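PDB 3U52: phenol hydroxylase component phO from Pseudomonas stutzeri, which probably serves as the small subunit of the hydroxylase component in a multicomponent phenol hydroxylase, packed against the other subunits of that oxygenase. Local coordinates for residues V28-H33 with A63-S68; N19-Q24 with A41-P46; L79-P84 with G97-S102. All blocks are in the same frame, centred on the assembly; numbering follows the deposited sequence.

In the fold
Coming from the N terminus, the chain turns at 19-24, runs along strand 24-29 and leaves it at 28-33. Contact 2 closes the first loop, bringing strand 40-44 back beside the start of strand 24-29. Contact 1 spans helix 50-62 and ties the loop beyond it to the end of strand 24-29. The two cross, their segments alternating, and lie on opposite sides of the chain's centre, about 22 Å apart between contact centres. Contact 3 follows in series and brings the loop before strand 102-107 back to the turn between strands 77-80 and 83-85. It touches contact 2, where the Gln24 amide meets the backbone of Ile98. All three reach one mixed sheet of beta-grasp, ubiquitin-like topology.

Contact 1. Residues V28-H33 with A63-S68; sequences VYWPDH and AAHPDS
His33 reaches across to His65 and Asp67 by way of a ring whose atoms nearly all have work to do. From CB, chi1 of -67° sets CG opposite the carbonyl carbon and lays the ring on the indole of Trp30, with CG 3.3 Å above the indole plane. ND1 turns back to donate to Pro31 O at 2.8 Å, within the type II turn from Trp30 to His33. CD2 points into the face of His65, 3.5 Å from its CE1, in an edge-to-face pair with planes 65° apart. At the tip, NE2 donates to Asp67 OD2 at 2.7 Å, on the anti side of the carboxylate. Facing a carbonyl and a carboxylate, the ring is probably doubly protonated, its charge stabilised by Asp67. Asp67 OD2 also accepts from the backbone of Gly113. His65 is held in turn, its ND1 accepting from Asp67 N at 2.9 Å while NE2 bonds to Tyr119 O at the C terminus. Trp30 adds a second edge against the His65 face, and its CH2 lies 3.8 Å from Asp67 CB. The result is a buried aromatic cluster locked by a histidine-carboxylate hydrogen bond, joining the turn after strand 24-29 to the loop after helix 50-62.

Contact 2. Residues N19-Q24 with A41-P46; sequences NFHGMQ and ALLVQP
Gln24 and Val44 form an antiparallel, hydrogen-bonded bridge at the open end of the beta hairpin made by strands 24-29 and 40-44, the first hairpin of the beta-grasp, just after a type I' turn from Phe20 to Met23. Gln24 N donates to Val44 O at 3.0 Å, and Val44 N returns a bond to Gln24 O at 3.1 Å. His21 and Gly22 occupy the turn corners with positive phi; at the backbone angles of Gly22 a CB would press on the preceding carbonyl oxygen, so glycine fits there. Leu43 packs beside the turn: with CG opposite its own backbone N (chi1 -165°), CG meets Met23 CB at 3.6 Å, while CD1 reaches Phe20 CD1 at 3.8 Å and CD2 approaches His21 CE1. A branched apolar residue suits this place because its two methyls serve two different rings. The flexible Met23 bends so that SD lies alongside the Gln45 amide, 3.3 Å from OE1. Gln24 takes its CG between N and the carbonyl carbon (chi1 73°) and then runs straight, touching Val44 CG1 with CG and sliding past Pro46, whose CB is 3.5 Å from Gln24 OE1. NE2 goes on to donate to Ile98 O. A leucine here would probably leave Ile98 O without its amide donor and weaken the tie to the 97-102 loop. Pro46, rigid at the strand's exit, also sets CD 3.3 Å from Gly22 O. Val44 continues inward onto Leu53 and Ile57 of helix 50-62. Strand 40-44 is the outermost on its side within this chain, with strand 24-29 next inside; from strand 40-44 itself Ala41 makes backbone hydrogen bonds to the chain of another protein.

Contact 3. Residues L79-P84 with G97-S102; sequences LLNDEP and GIDHKS
Asn81 and Ser102, their CA atoms 6.0 Å apart, mark where the type I' turn from Leu80 to Glu83 faces the type II turn from Asp99 to Ser102. Asn81 sits in the left-handed region, which asparagine tolerates better than most residues; Lys101 takes a similar conformation in the second turn, at a position more often held by glycine. Between the turns the polar link is short and nearly straight: Asn81 ND2 donates to Ser102 OG at 2.9 Å with an angle of 170° at the hydrogen, and the hydroxyl lies close to the amide plane. Ser102 OG donates to Asp99 OD1 at 2.7 Å, coming from above the carboxylate plane. Serine suits this place because one small hydroxyl can accept from the facing turn and donate within its own. Outside the two segments, Asp99 OD1 also forms a salt bridge to a basic side chain of the chain of another protein, so the chain of bonds ends at a subunit interface. The other end of the Asn81 amide is used as well: OD1 accepts from Met103 N and also bonds to a polar side chain of another protein's chain; with the ND2 bond, the donor and acceptor ends are told apart.

Beside this polar link Leu80 supplies the apolar part. Its CG stands opposite its backbone N (chi1 166°), sending CD1 to Ser102 CB at 3.7 Å and CD2 to Gly97 O at 3.8 Å. Both methyls lie 4.1 Å from Ile98 CG1, and Ile98 itself rests on Leu26. Phe85 of strand 83-85 touches both Leu80 and Ile98. Strand 102-107 runs between strands 24-29 and 77-80, and the contact lies near the start of that middle strand.

Contact 1. Residues V28-H33 with A63-S68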
loop_
_atom_site.group_PDB
_atom_site.type_symbol
_atom_site.label_atom_id
_atom_site.label_comp_id
_atom_site.label_asym_id
_atom_site.label_seq_id
_atom_site.Cartn_x
_atom_site.Cartn_y
_atom_site.Cartn_z
ATOM N N VAL E 28 35.253 -42.363 -8.160
ATOM C CA VAL E 28 36.596 -42.205 -8.659
ATOM C C VAL E 28 37.044 -40.750 -8.570
ATOM O O VAL E 28 36.366 -39.851 -9.088
ATOM C CB VAL E 28 36.724 -42.703 -10.130
ATOM C CG1 VAL E 28 38.210 -42.512 -10.641
ATOM C CG2 VAL E 28 36.220 -44.207 -10.291
ATOM N N TYR E 29 38.194 -40.527 -7.923
ATOM C CA TYR E 29 38.822 -39.198 -7.837
ATOM C C TYR E 29 40.122 -39.090 -8.662
ATOM O O TYR E 29 41.061 -39.856 -8.449
ATOM C CB TYR E 29 39.058 -38.876 -6.379
ATOM C CG TYR E 29 39.754 -37.578 -6.025
ATOM C CD1 TYR E 29 40.584 -37.518 -4.899
ATOM C CD2 TYR E 29 39.578 -36.414 -6.775
ATOM C CE1 TYR E 29 41.233 -36.323 -4.535
ATOM C CE2 TYR E 29 40.239 -35.216 -6.429
ATOM C CZ TYR E 29 41.052 -35.174 -5.321
ATOM O OH TYR E 29 41.697 -34.001 -4.970
ATOM N N TRP E 30 40.152 -38.099 -9.572
ATOM C CA TRP E 30 41.304 -37.785 -10.424
ATOM C C TRP E 30 41.905 -36.451 -9.934
ATOM O O TRP E 30 41.439 -35.396 -10.314
ATOM C CB TRP E 30 40.852 -37.650 -11.879
ATOM C CG TRP E 30 41.978 -37.502 -12.885
ATOM C CD1 TRP E 30 43.283 -37.848 -12.711
ATOM C CD2 TRP E 30 41.865 -37.044 -14.230
ATOM N NE1 TRP E 30 43.995 -37.615 -13.861
ATOM C CE2 TRP E 30 43.144 -37.157 -14.822
ATOM C CE3 TRP E 30 40.795 -36.582 -15.015
ATOM C CZ2 TRP E 30 43.394 -36.809 -16.169
ATOM C CZ3 TRP E 30 41.047 -36.209 -16.338
ATOM C CH2 TRP E 30 42.333 -36.310 -16.903
ATOM N N PRO E 31 42.892 -36.490 -9.009
ATOM C CA PRO E 31 43.371 -35.183 -8.517
ATOM C C PRO E 31 43.940 -34.271 -9.586
ATOM O O PRO E 31 44.459 -34.749 -10.585
ATOM C CB PRO E 31 44.456 -35.570 -7.499
ATOM C CG PRO E 31 44.102 -36.958 -7.076
ATOM C CD PRO E 31 43.520 -37.612 -8.286
ATOM N N ASP E 32 43.857 -32.959 -9.339
ATOM C CA ASP E 32 44.341 -31.879 -10.226
ATOM C C ASP E 32 43.540 -31.725 -11.495
ATOM O O ASP E 32 44.064 -31.213 -12.489
ATOM C CB ASP E 32 45.837 -32.058 -10.533
ATOM C CG ASP E 32 46.682 -31.921 -9.290
ATOM O OD1 ASP E 32 46.469 -30.943 -8.519
ATOM O OD2 ASP E 32 47.532 -32.813 -9.072
ATOM N N HIS E 33 42.273 -32.147 -11.452
ATOM C CA HIS E 33 41.381 -32.063 -12.607
ATOM C C HIS E 33 40.005 -31.522 -12.206
ATOM O O HIS E 33 38.961 -32.158 -12.445
ATOM C CB HIS E 33 41.336 -33.398 -13.361
ATOM C CG HIS E 33 42.656 -33.718 -13.997
ATOM N ND1 HIS E 33 43.729 -34.187 -13.263
ATOM C CD2 HIS E 33 43.132 -33.468 -15.242
ATOM C CE1 HIS E 33 44.796 -34.271 -14.048
ATOM N NE2 HIS E 33 44.455 -33.854 -15.256
ATOM N N ALA E 63 36.392 -37.370 -20.762
ATOM C CA ALA E 63 36.736 -36.946 -22.112
ATOM C C ALA E 63 36.759 -35.440 -22.320
ATOM O O ALA E 63 37.477 -34.964 -23.173
ATOM C CB ALA E 63 35.830 -37.652 -23.174
ATOM N N ALA E 64 36.007 -34.686 -21.511
ATOM C CA ALA E 64 35.914 -33.224 -21.675
ATOM C C ALA E 64 37.192 -32.487 -21.300
ATOM O O ALA E 64 37.376 -31.339 -21.694
ATOM C CB ALA E 64 34.739 -32.655 -20.869
ATOM N N HIS E 65 38.033 -33.115 -20.484
ATOM C CA HIS E 65 39.288 -32.487 -20.083
ATOM C C HIS E 65 40.341 -32.733 -21.138
ATOM O O HIS E 65 40.502 -33.870 -21.559
ATOM C CB HIS E 65 39.795 -33.040 -18.730
ATOM C CG HIS E 65 40.827 -32.168 -18.099
ATOM N ND1 HIS E 65 42.115 -32.095 -18.567
ATOM C CD2 HIS E 65 40.740 -31.261 -17.095
ATOM C CE1 HIS E 65 42.797 -31.217 -17.850
ATOM N NE2 HIS E 65 41.977 -30.669 -16.976
ATOM N N PRO E 66 41.099 -31.698 -21.518
ATOM C CA PRO E 66 42.265 -31.818 -22.414
ATOM C C PRO E 66 43.282 -32.907 -22.068
ATOM O O PRO E 66 43.801 -33.532 -22.979
ATOM C CB PRO E 66 42.934 -30.454 -22.278
ATOM C CG PRO E 66 41.815 -29.559 -22.093
ATOM C CD PRO E 66 40.899 -30.284 -21.138
ATOM N N ASP E 67 43.561 -33.146 -20.789
ATOM C CA ASP E 67 44.461 -34.244 -20.387
ATOM C C ASP E 67 43.952 -35.692 -20.649
ATOM O O ASP E 67 44.755 -36.643 -20.606
ATOM C CB ASP E 67 44.788 -34.169 -18.897
ATOM C CG ASP E 67 45.683 -33.023 -18.535
ATOM O OD1 ASP E 67 46.143 -32.296 -19.439
ATOM O OD2 ASP E 67 45.922 -32.860 -17.317
ATOM N N SER E 68 42.644 -35.866 -20.858
ATOM C CA SER E 68 42.042 -37.204 -20.935
ATOM C C SER E 68 42.681 -38.062 -22.041
ATOM O O SER E 68 43.021 -39.233 -21.821
ATOM C CB SER E 68 40.548 -37.098 -21.220
ATOM O OG SER E 68 39.908 -38.356 -21.058
#

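Contact 2. Residues N19-Q24 with A41-P46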
loop_
_atom_site.group_PDB
_atom_site.type_symbol
_atom_site.label_atom_id
_atom_site.label_comp_id
_atom_site.label_asym_id
_atom_site.label_seq_id
_atom_site.Cartn_x
_atom_site.Cartn_y
_atom_site.Cartn_z
ATOM N N ASN E 19 20.432 -52.758 -2.201
ATOM C CA ASN E 19 19.480 -51.846 -2.859
ATOM C C ASN E 19 19.857 -51.462 -4.277
ATOM O O ASN E 19 19.195 -50.642 -4.920
ATOM C CB ASN E 19 19.220 -50.613 -1.989
ATOM C CG ASN E 19 18.526 -50.951 -0.679
ATOM O OD1 ASN E 19 17.908 -52.001 -0.533
ATOM N ND2 ASN E 19 18.640 -50.067 0.291
ATOM N N PHE E 20 20.912 -52.073 -4.789
ATOM C CA PHE E 20 21.451 -51.638 -6.081
ATOM C C PHE E 20 21.305 -52.621 -7.275
ATOM O O PHE E 20 21.954 -52.461 -8.314
ATOM C CB PHE E 20 22.878 -51.058 -5.884
ATOM C CG PHE E 20 22.891 -49.753 -5.089
ATOM C CD1 PHE E 20 22.766 -48.535 -5.741
ATOM C CD2 PHE E 20 22.967 -49.762 -3.694
ATOM C CE1 PHE E 20 22.797 -47.341 -5.019
ATOM C CE2 PHE E 20 22.985 -48.551 -2.949
ATOM C CZ PHE E 20 22.876 -47.350 -3.637
ATOM N N HIS E 21 20.357 -53.555 -7.145
ATOM C CA HIS E 21 19.927 -54.451 -8.239
ATOM C C HIS E 21 21.090 -55.240 -8.918
ATOM O O HIS E 21 21.140 -55.403 -10.149
ATOM C CB HIS E 21 18.937 -53.763 -9.239
ATOM C CG HIS E 21 19.308 -52.358 -9.631
ATOM N ND1 HIS E 21 19.941 -52.053 -10.828
ATOM C CD2 HIS E 21 19.121 -51.170 -8.991
ATOM C CE1 HIS E 21 20.128 -50.744 -10.903
ATOM N NE2 HIS E 21 19.650 -50.187 -9.797
ATOM N N GLY E 22 22.024 -55.701 -8.082
ATOM C CA GLY E 22 23.166 -56.490 -8.535
ATOM C C GLY E 22 24.428 -55.674 -8.714
ATOM O O GLY E 22 25.527 -56.244 -8.765
ATOM N N MET E 23 24.278 -54.353 -8.825
ATOM C CA MET E 23 25.420 -53.466 -9.042
ATOM C C MET E 23 26.016 -52.973 -7.737
ATOM O O MET E 23 25.574 -53.349 -6.648
ATOM C CB MET E 23 25.000 -52.290 -9.899
ATOM C CG MET E 23 24.038 -52.671 -10.972
ATOM S SD MET E 23 24.921 -52.680 -12.520
ATOM C CE MET E 23 23.750 -51.733 -13.493
ATOM N N GLN E 24 27.037 -52.136 -7.843
ATOM C CA GLN E 24 27.588 -51.523 -6.674
ATOM C C GLN E 24 27.990 -50.091 -7.043
ATOM O O GLN E 24 28.288 -49.797 -8.209
ATOM C CB GLN E 24 28.789 -52.347 -6.128
ATOM C CG GLN E 24 30.073 -52.238 -6.965
ATOM C CD GLN E 24 31.097 -53.308 -6.569
ATOM O OE1 GLN E 24 30.751 -54.292 -5.922
ATOM N NE2 GLN E 24 32.346 -53.114 -6.945
ATOM N N ALA E 41 30.508 -40.441 -9.180
ATOM C CA ALA E 41 29.773 -41.537 -8.537
ATOM C C ALA E 41 29.273 -42.428 -9.646
ATOM O O ALA E 41 28.481 -42.003 -10.499
ATOM C CB ALA E 41 28.607 -41.024 -7.714
ATOM N N LEU E 42 29.771 -43.656 -9.667
ATOM C CA LEU E 42 29.438 -44.595 -10.735
ATOM C C LEU E 42 28.651 -45.828 -10.204
ATOM O O LEU E 42 28.803 -46.220 -9.027
ATOM C CB LEU E 42 30.733 -45.036 -11.425
ATOM C CG LEU E 42 31.719 -43.907 -11.757
ATOM C CD1 LEU E 42 33.112 -44.525 -11.939
ATOM C CD2 LEU E 42 31.298 -43.184 -13.019
ATOM N N LEU E 43 27.804 -46.402 -11.070
ATOM C CA LEU E 43 27.110 -47.657 -10.816
ATOM C C LEU E 43 27.671 -48.631 -11.835
ATOM O O LEU E 43 27.595 -48.416 -13.056
ATOM C CB LEU E 43 25.602 -47.528 -11.028
ATOM C CG LEU E 43 24.828 -48.717 -10.416
ATOM C CD1 LEU E 43 24.821 -48.643 -8.900
ATOM C CD2 LEU E 43 23.414 -48.839 -10.940
ATOM N N VAL E 44 28.173 -49.734 -11.299
ATOM C CA VAL E 44 29.156 -50.584 -11.953
ATOM C C VAL E 44 28.808 -52.062 -11.638
ATOM O O VAL E 44 28.248 -52.361 -10.565
ATOM C CB VAL E 44 30.519 -50.115 -11.367
ATOM C CG1 VAL E 44 31.191 -51.075 -10.417
ATOM C CG2 VAL E 44 31.378 -49.399 -12.333
ATOM N N GLN E 45 29.113 -52.965 -12.576
ATOM C CA GLN E 45 28.886 -54.413 -12.353
ATOM C C GLN E 45 30.119 -54.957 -11.636
ATOM O O GLN E 45 31.215 -54.880 -12.182
ATOM C CB GLN E 45 28.643 -55.179 -13.679
ATOM C CG GLN E 45 28.080 -54.351 -14.908
ATOM C CD GLN E 45 26.534 -54.352 -15.064
ATOM O OE1 GLN E 45 25.822 -55.157 -14.432
ATOM N NE2 GLN E 45 26.012 -53.432 -15.919
ATOM N N PRO E 46 29.957 -55.518 -10.422
ATOM C CA PRO E 46 31.102 -56.059 -9.667
ATOM C C PRO E 46 31.917 -57.119 -10.470
ATOM O O PRO E 46 33.096 -57.364 -10.188
ATOM C CB PRO E 46 30.451 -56.674 -8.426
ATOM C CG PRO E 46 28.963 -56.698 -8.695
ATOM C CD PRO E 46 28.674 -55.697 -9.714
#

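Contact 3. Residues L79-P84 with G97-S102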
loop_
_atom_site.group_PDB
_atom_site.type_symbol
_atom_site.label_atom_id
_atom_site.label_comp_id
_atom_site.label_asym_id
_atom_site.label_seq_id
_atom_site.Cartn_x
_atom_site.Cartn_y
_atom_site.Cartn_z
ATOM N N LEU E 79 45.091 -45.353 -5.690
ATOM C CA LEU E 79 44.798 -45.646 -4.286
ATOM C C LEU E 79 43.426 -46.259 -4.285
ATOM O O LEU E 79 42.601 -45.924 -5.122
ATOM C CB LEU E 79 44.746 -44.371 -3.438
ATOM C CG LEU E 79 45.984 -43.611 -2.893
ATOM C CD1 LEU E 79 47.002 -43.367 -3.941
ATOM C CD2 LEU E 79 45.537 -42.299 -2.274
ATOM N N LEU E 80 43.171 -47.121 -3.313
ATOM C CA LEU E 80 41.855 -47.715 -3.106
ATOM C C LEU E 80 41.560 -47.529 -1.657
ATOM O O LEU E 80 42.261 -48.073 -0.819
ATOM C CB LEU E 80 41.816 -49.204 -3.458
ATOM C CG LEU E 80 40.591 -49.994 -2.972
ATOM C CD1 LEU E 80 39.324 -49.492 -3.706
ATOM C CD2 LEU E 80 40.798 -51.487 -3.216
ATOM N N ASN E 81 40.529 -46.733 -1.355
ATOM C CA ASN E 81 40.185 -46.414 0.028
ATOM C C ASN E 81 41.373 -45.831 0.820
ATOM O O ASN E 81 41.544 -46.109 2.010
ATOM C CB ASN E 81 39.491 -47.615 0.720
ATOM C CG ASN E 81 38.247 -48.040 -0.037
ATOM O OD1 ASN E 81 37.509 -47.166 -0.492
ATOM N ND2 ASN E 81 38.039 -49.371 -0.252
ATOM N N ASP E 82 42.152 -44.993 0.117
ATOM C CA ASP E 82 43.302 -44.285 0.640
ATOM C C ASP E 82 44.548 -45.143 0.832
ATOM O O ASP E 82 45.537 -44.650 1.376
ATOM C CB ASP E 82 42.966 -43.522 1.934
ATOM C CG ASP E 82 41.550 -42.914 1.910
ATOM O OD1 ASP E 82 41.191 -42.177 0.924
ATOM O OD2 ASP E 82 40.786 -43.199 2.888
ATOM N N GLU E 83 44.530 -46.388 0.359
ATOM C CA GLU E 83 45.686 -47.286 0.485
ATOM C C GLU E 83 46.298 -47.522 -0.896
ATOM O O GLU E 83 45.548 -47.664 -1.875
ATOM C CB GLU E 83 45.248 -48.640 1.082
ATOM C CG GLU E 83 44.897 -48.619 2.568
ATOM C CD GLU E 83 46.142 -48.614 3.495
ATOM O OE1 GLU E 83 46.927 -49.611 3.484
ATOM O OE2 GLU E 83 46.336 -47.616 4.253
ATOM N N PRO E 84 47.655 -47.582 -0.994
ATOM C CA PRO E 84 48.306 -47.881 -2.292
ATOM C C PRO E 84 47.682 -49.125 -2.942
ATOM O O PRO E 84 47.385 -50.082 -2.238
ATOM C CB PRO E 84 49.766 -48.138 -1.884
ATOM C CG PRO E 84 49.966 -47.253 -0.665
ATOM C CD PRO E 84 48.646 -47.346 0.085
ATOM N N GLY E 97 38.933 -56.671 -4.558
ATOM C CA GLY E 97 38.619 -55.964 -3.310
ATOM C C GLY E 97 37.980 -54.589 -3.484
ATOM O O GLY E 97 37.884 -53.803 -2.528
ATOM N N ILE E 98 37.545 -54.289 -4.705
ATOM C CA ILE E 98 36.845 -53.023 -4.978
ATOM C C ILE E 98 35.362 -53.277 -4.660
ATOM O O ILE E 98 34.628 -53.831 -5.471
ATOM C CB ILE E 98 37.114 -52.555 -6.418
ATOM C CG1 ILE E 98 38.611 -52.254 -6.594
ATOM C CG2 ILE E 98 36.292 -51.289 -6.791
ATOM C CD1 ILE E 98 39.018 -52.208 -8.050
ATOM N N ASP E 99 34.985 -52.961 -3.431
ATOM C CA ASP E 99 33.662 -53.283 -2.906
ATOM C C ASP E 99 32.724 -52.040 -2.961
ATOM O O ASP E 99 33.112 -50.979 -3.486
ATOM C CB ASP E 99 33.771 -53.862 -1.499
ATOM C CG ASP E 99 34.265 -52.860 -0.465
ATOM O OD1 ASP E 99 34.205 -51.598 -0.670
ATOM O OD2 ASP E 99 34.693 -53.352 0.611
ATOM N N HIS E 100 31.496 -52.203 -2.480
ATOM C CA HIS E 100 30.449 -51.176 -2.651
ATOM C C HIS E 100 30.866 -49.899 -1.910
ATOM O O HIS E 100 31.343 -49.956 -0.786
ATOM C CB HIS E 100 29.116 -51.751 -2.170
ATOM C CG HIS E 100 27.974 -50.796 -2.171
ATOM N ND1 HIS E 100 27.450 -50.247 -3.318
ATOM C CD2 HIS E 100 27.230 -50.318 -1.143
ATOM C CE1 HIS E 100 26.416 -49.480 -2.999
ATOM N NE2 HIS E 100 26.270 -49.500 -1.683
ATOM N N LYS E 101 30.724 -48.768 -2.584
ATOM C CA LYS E 101 31.137 -47.463 -2.044
ATOM C C LYS E 101 32.648 -47.281 -1.720
ATOM O O LYS E 101 33.046 -46.409 -0.937
ATOM C CB LYS E 101 30.219 -47.078 -0.868
ATOM C CG LYS E 101 28.846 -46.552 -1.324
ATOM C CD LYS E 101 28.171 -45.744 -0.189
ATOM C CE LYS E 101 27.421 -46.730 0.727
ATOM N NZ LYS E 101 27.088 -46.087 2.019
ATOM N N SER E 102 33.492 -48.095 -2.341
ATOM C CA SER E 102 34.934 -47.798 -2.409
ATOM C C SER E 102 35.182 -46.522 -3.213
ATOM O O SER E 102 34.417 -46.168 -4.137
ATOM C CB SER E 102 35.709 -48.974 -3.044
ATOM O OG SER E 102 35.844 -49.992 -2.060
#